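Local coordinates for protein histidinol dehydrogenase (Elizabethkingia anophelis NUHP1, PDB 6AN0) that probably catalyses the two successive NAD-dependent, zinc-requiring oxidations that turn L-histidinol through L-histidinaldehyde into L-histidine, the last step of histidine biosynthesis, at residues 200-214 with 224-236. Residues are numbered along the deposited sequence; the frame is centred on the assembly and turned at random.
Sequences TFGTETIEKADKIFG and KQIAQNFGVAIDM. With EDO (1,2-ethanediol), chain D.
K211 with A233 and I212 with I234 pair in parallel, joining strands 211-213 and 233-234 of a beta-alpha-beta unit whose crossover connection is helix 218-227. A nearly straight bond runs from A233 N to D210 O (3.0 Å). I212 N to A233 O (2.9 Å) completes the register; D235 N to I212 O is weak.

Beyond the strands, polar side chains take over. The D235 carboxylate receives G214 N on OD2 at 2.9 Å, from above its plane, and forms a salt bridge with K224 NZ through the syn lone pair of OD1 (2.8 Å). K224, its chain bent at chi3 (68°), also donates NZ to G214 O. G214, at phi 116°, suits a backbone that a side chain would obstruct.

Mainly apolar groups fill the helix side. I212 CD1 meets V232 CG2 (3.9 Å), A227 CB lies against the T200 hydroxyl, which is already bonded to I196 O within its own helix, and the edge of F201 points at the face of F230, planes 64° apart. On the other face of the strands, the extended K211 lays CG on A233 CB (3.7 Å), while its NZ reaches S389 O.

The paired charges of K224 and D235 probably offset each other in this largely buried place while tying helix, strand end and G214 together, close to Y132, a predicted NAD(+)-binding residue.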
# COMPACT_ATOMS: atom_id res chain seq x y z
N THR A 200 1.63 -12.49 -13.12
CA THR A 200 2.68 -12.55 -12.11
C THR A 200 4.02 -12.98 -12.69
O THR A 200 5.06 -12.39 -12.37
CB THR A 200 2.25 -13.50 -10.99
OG1 THR A 200 1.08 -12.96 -10.34
CG2 THR A 200 3.37 -13.74 -9.96
N PHE A 201 4.02 -13.98 -13.56
CA PHE A 201 5.27 -14.51 -14.08
C PHE A 201 5.53 -14.13 -15.53
O PHE A 201 6.69 -14.17 -15.97
CB PHE A 201 5.31 -16.05 -13.95
CG PHE A 201 5.12 -16.52 -12.54
CD1 PHE A 201 6.19 -16.51 -11.64
CD2 PHE A 201 3.88 -16.95 -12.09
CE1 PHE A 201 6.02 -16.93 -10.32
CE2 PHE A 201 3.70 -17.36 -10.77
CZ PHE A 201 4.76 -17.35 -9.89
N GLY A 202 4.50 -13.74 -16.27
CA GLY A 202 4.64 -13.44 -17.68
C GLY A 202 4.59 -14.69 -18.53
O GLY A 202 4.98 -15.77 -18.08
N THR A 203 4.08 -14.58 -19.75
CA THR A 203 4.16 -15.65 -20.74
C THR A 203 4.67 -15.05 -22.04
O THR A 203 5.01 -13.86 -22.11
CB THR A 203 2.80 -16.32 -20.97
OG1 THR A 203 1.90 -15.40 -21.60
CG2 THR A 203 2.19 -16.80 -19.64
N GLU A 204 4.71 -15.87 -23.10
CA GLU A 204 5.09 -15.35 -24.40
C GLU A 204 4.17 -14.22 -24.85
O GLU A 204 4.63 -13.27 -25.49
CB GLU A 204 5.08 -16.47 -25.44
CG GLU A 204 6.03 -17.61 -25.14
CD GLU A 204 5.32 -18.80 -24.51
OE1 GLU A 204 4.25 -18.59 -23.92
OE2 GLU A 204 5.84 -19.93 -24.61
N THR A 205 2.89 -14.29 -24.51
CA THR A 205 1.92 -13.29 -24.96
C THR A 205 1.69 -12.17 -23.95
O THR A 205 1.41 -11.03 -24.35
CB THR A 205 0.58 -13.96 -25.29
OG1 THR A 205 0.81 -14.98 -26.27
CG2 THR A 205 -0.42 -12.96 -25.84
N ILE A 206 1.82 -12.44 -22.66
CA ILE A 206 1.47 -11.48 -21.61
C ILE A 206 2.75 -11.10 -20.88
O ILE A 206 3.38 -11.94 -20.24
CB ILE A 206 0.42 -12.06 -20.65
CG1 ILE A 206 -0.83 -12.46 -21.45
CG2 ILE A 206 0.09 -11.06 -19.52
CD1 ILE A 206 -1.91 -13.20 -20.64
N GLU A 207 3.14 -9.83 -20.99
CA GLU A 207 4.26 -9.33 -20.20
C GLU A 207 3.84 -9.22 -18.74
O GLU A 207 2.70 -8.86 -18.43
CB GLU A 207 4.74 -7.97 -20.71
N LYS A 208 4.76 -9.51 -17.83
CA LYS A 208 4.38 -9.57 -16.43
C LYS A 208 4.16 -8.18 -15.87
O LYS A 208 4.81 -7.21 -16.27
CB LYS A 208 5.41 -10.33 -15.60
CG LYS A 208 6.67 -9.60 -15.24
CD LYS A 208 7.58 -10.52 -14.41
CE LYS A 208 8.94 -9.90 -14.16
NZ LYS A 208 8.81 -8.58 -13.48
N ALA A 209 3.23 -8.10 -14.92
CA ALA A 209 2.84 -6.88 -14.25
C ALA A 209 3.72 -6.60 -13.04
O ALA A 209 4.28 -7.52 -12.43
CB ALA A 209 1.38 -7.00 -13.81
N ASP A 210 3.86 -5.32 -12.70
CA ASP A 210 4.44 -4.94 -11.42
C ASP A 210 3.41 -4.89 -10.30
O ASP A 210 3.76 -5.09 -9.13
CB ASP A 210 5.12 -3.57 -11.51
CG ASP A 210 6.23 -3.53 -12.56
OD1 ASP A 210 6.22 -2.62 -13.42
OD2 ASP A 210 7.12 -4.42 -12.51
N LYS A 211 2.15 -4.62 -10.65
CA LYS A 211 1.07 -4.52 -9.67
C LYS A 211 -0.22 -4.97 -10.35
O LYS A 211 -0.47 -4.61 -11.51
CB LYS A 211 0.94 -3.09 -9.14
CG LYS A 211 -0.03 -2.93 -7.97
CD LYS A 211 0.18 -1.57 -7.26
CE LYS A 211 -0.81 -1.35 -6.12
NZ LYS A 211 -0.47 -0.09 -5.34
N ILE A 212 -1.03 -5.76 -9.64
CA ILE A 212 -2.27 -6.33 -10.16
C ILE A 212 -3.45 -5.77 -9.38
O ILE A 212 -3.44 -5.77 -8.14
CB ILE A 212 -2.25 -7.87 -10.09
CG1 ILE A 212 -1.13 -8.43 -10.99
CG2 ILE A 212 -3.63 -8.45 -10.45
CD1 ILE A 212 -0.81 -9.93 -10.74
N PHE A 213 -4.48 -5.32 -10.10
CA PHE A 213 -5.68 -4.69 -9.56
C PHE A 213 -6.92 -5.49 -9.93
O PHE A 213 -6.99 -6.08 -11.01
CB PHE A 213 -5.87 -3.28 -10.12
CG PHE A 213 -4.83 -2.30 -9.69
CD1 PHE A 213 -5.12 -1.38 -8.70
CD2 PHE A 213 -3.57 -2.29 -10.28
CE1 PHE A 213 -4.17 -0.45 -8.30
CE2 PHE A 213 -2.62 -1.37 -9.89
CZ PHE A 213 -2.91 -0.45 -8.90
N GLY A 214 -7.94 -5.44 -9.06
CA GLY A 214 -9.26 -5.93 -9.41
C GLY A 214 -9.69 -7.12 -8.58
O GLY A 214 -8.94 -8.09 -8.43
N LYS A 224 -4.01 -13.82 -5.94
CA LYS A 224 -3.39 -12.51 -5.75
C LYS A 224 -2.60 -12.47 -4.45
O LYS A 224 -1.51 -11.89 -4.39
CB LYS A 224 -4.47 -11.42 -5.76
CG LYS A 224 -5.01 -11.10 -7.16
CD LYS A 224 -6.21 -10.15 -7.08
CE LYS A 224 -5.79 -8.76 -6.62
NZ LYS A 224 -6.97 -7.85 -6.47
N GLN A 225 -3.14 -13.09 -3.39
CA GLN A 225 -2.43 -13.11 -2.11
C GLN A 225 -1.10 -13.85 -2.23
O GLN A 225 -0.07 -13.38 -1.74
CB GLN A 225 -3.31 -13.75 -1.03
N ILE A 226 -1.11 -15.00 -2.91
CA ILE A 226 0.11 -15.79 -3.03
C ILE A 226 1.08 -15.17 -4.03
O ILE A 226 2.30 -15.25 -3.85
CB ILE A 226 -0.28 -17.23 -3.40
CG1 ILE A 226 -0.93 -17.90 -2.19
CG2 ILE A 226 0.94 -18.02 -3.91
CD1 ILE A 226 -1.58 -19.23 -2.48
N ALA A 227 0.55 -14.52 -5.08
CA ALA A 227 1.39 -13.84 -6.07
C ALA A 227 2.31 -12.81 -5.42
O ALA A 227 3.43 -12.59 -5.90
CB ALA A 227 0.52 -13.16 -7.13
N GLN A 228 1.85 -12.16 -4.35
CA GLN A 228 2.72 -11.24 -3.61
C GLN A 228 4.07 -11.86 -3.25
O GLN A 228 5.09 -11.17 -3.25
CB GLN A 228 2.03 -10.80 -2.33
CG GLN A 228 1.04 -9.69 -2.50
CD GLN A 228 0.49 -9.24 -1.17
OE1 GLN A 228 0.67 -8.10 -0.76
NE2 GLN A 228 -0.18 -10.15 -0.47
N ASN A 229 4.09 -13.15 -2.94
CA ASN A 229 5.33 -13.79 -2.52
C ASN A 229 6.30 -14.00 -3.67
O ASN A 229 7.43 -14.42 -3.43
CB ASN A 229 5.01 -15.12 -1.84
CG ASN A 229 3.94 -14.98 -0.76
OD1 ASN A 229 3.80 -13.91 -0.16
ND2 ASN A 229 3.19 -16.04 -0.53
N PHE A 230 5.89 -13.73 -4.91
CA PHE A 230 6.78 -13.78 -6.05
C PHE A 230 7.13 -12.39 -6.58
O PHE A 230 7.62 -12.26 -7.70
CB PHE A 230 6.17 -14.66 -7.14
CG PHE A 230 5.95 -16.08 -6.70
CD1 PHE A 230 6.99 -16.99 -6.74
CD2 PHE A 230 4.73 -16.48 -6.19
CE1 PHE A 230 6.81 -18.30 -6.30
CE2 PHE A 230 4.53 -17.79 -5.75
CZ PHE A 230 5.58 -18.69 -5.81
N GLY A 231 6.87 -11.36 -5.79
CA GLY A 231 7.37 -10.03 -6.08
C GLY A 231 6.36 -9.03 -6.62
O GLY A 231 6.70 -7.85 -6.73
N VAL A 232 5.14 -9.44 -6.96
CA VAL A 232 4.17 -8.50 -7.52
C VAL A 232 3.43 -7.80 -6.38
O VAL A 232 3.24 -8.38 -5.30
CB VAL A 232 3.21 -9.23 -8.49
CG1 VAL A 232 2.21 -10.07 -7.73
CG2 VAL A 232 2.49 -8.24 -9.40
N ALA A 233 3.05 -6.53 -6.59
CA ALA A 233 2.19 -5.83 -5.64
C ALA A 233 0.73 -6.06 -6.01
O ALA A 233 0.41 -6.33 -7.17
CB ALA A 233 2.50 -4.32 -5.64
N ILE A 234 -0.17 -5.95 -5.03
CA ILE A 234 -1.60 -6.01 -5.32
C ILE A 234 -2.30 -4.80 -4.71
O ILE A 234 -1.76 -4.12 -3.84
CB ILE A 234 -2.25 -7.32 -4.83
CG1 ILE A 234 -2.23 -7.41 -3.30
CG2 ILE A 234 -1.53 -8.52 -5.48
CD1 ILE A 234 -2.96 -8.63 -2.76
N ASP A 235 -3.53 -4.53 -5.20
CA ASP A 235 -4.22 -3.31 -4.80
C ASP A 235 -4.64 -3.35 -3.34
O ASP A 235 -4.30 -2.46 -2.55
CB ASP A 235 -5.43 -3.01 -5.71
CG ASP A 235 -6.34 -4.22 -5.98
OD1 ASP A 235 -6.01 -5.38 -5.62
OD2 ASP A 235 -7.40 -3.99 -6.61
N MET A 236 -5.35 -4.39 -2.94
CA MET A 236 -5.81 -4.50 -1.56
C MET A 236 -6.37 -5.90 -1.34
O MET A 236 -6.62 -6.61 -2.32
CB MET A 236 -6.89 -3.46 -1.29
CG MET A 236 -8.14 -3.75 -2.08
SD MET A 236 -9.33 -2.43 -1.87
CE MET A 236 -8.51 -1.10 -2.74
C1 EDO D . -5.21 1.08 -2.49
O1 EDO D . -4.29 2.17 -2.66
C2 EDO D . -4.98 0.17 -3.68
O2 EDO D . -3.58 -0.06 -3.74